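PDB 4G75: phosphodiesterase from Pseudomonas aeruginosa, which acts as a colicin M-like bacteriocin, a magnesium-binding enzyme that degrades peptidoglycan, probably by hydrolysing its lipid-linked precursor as colicin M does. Local coordinates for residues L102-D105 against R106-M110. Numbering follows the deposited sequence.
Sequences LGDD and RITAM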
ATOM      1  N   LEU A 102      12.762   2.614   9.390  1.00 13.12           N
ATOM      2  CA  LEU A 102      13.498   2.006  10.492  1.00 11.09           C
ATOM      3  C   LEU A 102      13.795   0.526  10.301  1.00 16.12           C
ATOM      4  O   LEU A 102      14.564  -0.052  11.063  1.00 12.12           O
ATOM      5  CB  LEU A 102      12.736   2.201  11.807  1.00  7.35           C
ATOM      6  CG  LEU A 102      12.302   3.612  12.202  1.00 16.16           C
ATOM      7  CD1 LEU A 102      11.502   3.575  13.500  1.00 11.87           C
ATOM      8  CD2 LEU A 102      13.509   4.536  12.326  1.00 18.01           C
ATOM      9  N   GLY A 103      13.181  -0.094   9.298  1.00 11.20           N
ATOM     10  CA  GLY A 103      13.313  -1.528   9.111  1.00 11.07           C
ATOM     11  C   GLY A 103      12.654  -2.346  10.209  1.00  9.69           C
ATOM     12  O   GLY A 103      13.046  -3.491  10.465  1.00 14.04           O
ATOM     13  N   ASP A 104      11.660  -1.763  10.869  1.00 10.44           N
ATOM     14  CA  ASP A 104      10.884  -2.483  11.873  1.00 12.42           C
ATOM     15  C   ASP A 104      10.193  -3.707  11.279  1.00 10.17           C
ATOM     16  O   ASP A 104       9.671  -3.653  10.167  1.00 10.69           O
ATOM     17  CB  ASP A 104       9.789  -1.580  12.440  1.00  9.13           C
ATOM     18  CG  ASP A 104      10.293  -0.625  13.500  1.00 15.37           C
ATOM     19  OD1 ASP A 104      11.417  -0.828  14.016  1.00 12.71           O
ATOM     20  OD2 ASP A 104       9.542   0.318  13.830  1.00 12.96           O
ATOM     21  N   ASP A 105      10.161  -4.797  12.040  1.00  9.07           N
ATOM     22  CA  ASP A 105       9.294  -5.921  11.712  1.00 10.65           C
ATOM     23  C   ASP A 105       7.857  -5.437  11.899  1.00  8.05           C
ATOM     24  O   ASP A 105       7.635  -4.371  12.458  1.00 11.32           O
ATOM     25  CB  ASP A 105       9.574  -7.108  12.630  1.00 12.95           C
ATOM     26  CG  ASP A 105       9.272  -6.797  14.092  1.00 12.31           C
ATOM     27  OD1 ASP A 105      10.145  -6.224  14.777  1.00 31.62           O
ATOM     28  OD2 ASP A 105       8.165  -7.130  14.555  1.00 16.86           O
ATOM     29  N   ARG A 106       6.888  -6.223  11.454  1.00  7.20           N
ATOM     30  CA  ARG A 106       5.509  -5.747  11.386  1.00  5.69           C
ATOM     31  C   ARG A 106       4.950  -5.367  12.743  1.00  7.33           C
ATOM     32  O   ARG A 106       4.363  -4.292  12.915  1.00 11.93           O
ATOM     33  CB  ARG A 106       4.620  -6.806  10.738  1.00 10.15           C
ATOM     34  CG  ARG A 106       4.981  -7.041   9.282  1.00  6.65           C
ATOM     35  CD  ARG A 106       4.285  -8.265   8.725  1.00  6.58           C
ATOM     36  NE  ARG A 106       4.827  -8.643   7.419  1.00  8.33           N
ATOM     37  CZ  ARG A 106       4.415  -9.698   6.725  1.00 12.35           C
ATOM     38  NH1 ARG A 106       3.444 -10.463   7.205  1.00 10.66           N
ATOM     39  NH2 ARG A 106       4.973  -9.993   5.555  1.00  9.75           N
ATOM     40  N   ILE A 107       5.127  -6.260  13.708  1.00  7.15           N
ATOM     41  CA  ILE A 107       4.580  -6.041  15.037  1.00  4.87           C
ATOM     42  C   ILE A 107       5.238  -4.835  15.699  1.00 10.24           C
ATOM     43  O   ILE A 107       4.553  -3.959  16.233  1.00  7.05           O
ATOM     44  CB  ILE A 107       4.687  -7.318  15.896  1.00  7.33           C
ATOM     45  CG1 ILE A 107       3.781  -8.404  15.303  1.00  6.36           C
ATOM     46  CG2 ILE A 107       4.325  -7.022  17.354  1.00  8.10           C
ATOM     47  CD1 ILE A 107       3.971  -9.781  15.901  1.00 13.41           C
ATOM     48  N   THR A 108       6.563  -4.769  15.638  1.00  8.65           N
ATOM     49  CA  THR A 108       7.268  -3.621  16.206  1.00  8.85           C
ATOM     50  C   THR A 108       6.818  -2.318  15.545  1.00  9.43           C
ATOM     51  O   THR A 108       6.629  -1.304  16.208  1.00  8.99           O
ATOM     52  CB  THR A 108       8.792  -3.762  16.070  1.00 11.60           C
ATOM     53  OG1 THR A 108       9.232  -4.917  16.796  1.00 15.24           O
ATOM     54  CG2 THR A 108       9.495  -2.529  16.615  1.00 11.76           C
ATOM     55  N   ALA A 109       6.662  -2.351  14.228  1.00  8.65           N
ATOM     56  CA  ALA A 109       6.258  -1.167  13.490  1.00  6.99           C
ATOM     57  C   ALA A 109       4.912  -0.652  13.995  1.00 13.08           C
ATOM     58  O   ALA A 109       4.738   0.544  14.186  1.00 11.50           O
ATOM     59  CB  ALA A 109       6.197  -1.473  11.997  1.00  5.83           C
HETATM   60  N   MSE A 110       3.969  -1.560  14.224  1.00  7.59           N
HETATM   61  CA  MSE A 110       2.648  -1.160  14.692  1.00  9.08           C
HETATM   62  C   MSE A 110       2.684  -0.687  16.144  1.00 10.67           C
HETATM   63  O   MSE A 110       2.056   0.306  16.486  1.00  9.59           O
HETATM   64  CB  MSE A 110       1.635  -2.289  14.536  1.00 10.42           C
HETATM   65  CG  MSE A 110       0.254  -1.925  15.050  1.00 10.02           C
HETATM   66 SE   MSE A 110      -0.558  -0.471  14.014  1.00 21.87          SE
HETATM   67  CE  MSE A 110      -1.205  -1.594  12.547  1.00 14.38           C
TER
HETATM   68  O   HOH W   1       6.472  -8.899  13.364  1.00 14.80           O
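The N-cap of helix 106-113 is built by D105, whose carboxylate reaches forward to T108 in the first turn. The evidence for capping is the bond from T108 N to D105 OD2, 3.1 Å long and nearly straight (172° at the hydrogen), although the N-H comes from above the carboxylate plane. The other oxygen, D105 OD1, accepts from T108 OG1 at 2.6 Å, met on its syn side and 22° out of plane. With chi1 at 63°, D105 CG is lodged between its own backbone N and carbonyl carbon, which brings both oxygens over the helix start. Two bonds to one threonine thus fix the rotation of the carboxylate. A water extends the cap: it donates to D105 OD2 and accepts from I107 N at 3.0 Å, giving that first-turn amide a partner. The backbone closes the turn, A109 N donating to D105 O at 2.9 Å.

D104 packs beside this cap. Its CB lies 3.6 Å from A109 CB, and its side chain crosses that of T108 at about a right angle, OD1 coming within 3.7 Å of T108 CG2. The buried carboxylate forms a salt bridge with R112 one turn further on, which would offset its charge. R106 forms a salt bridge with D4 through NE and donates from NH1 to the T8 carbonyl. At the end of helix 81-102, G103 has positive phi, and only D104 and D105 separate it from the next helix. The whole is a short helix-to-helix connection closed by an Asp N-cap, its side chain bound to the N3 amide and hydroxyl.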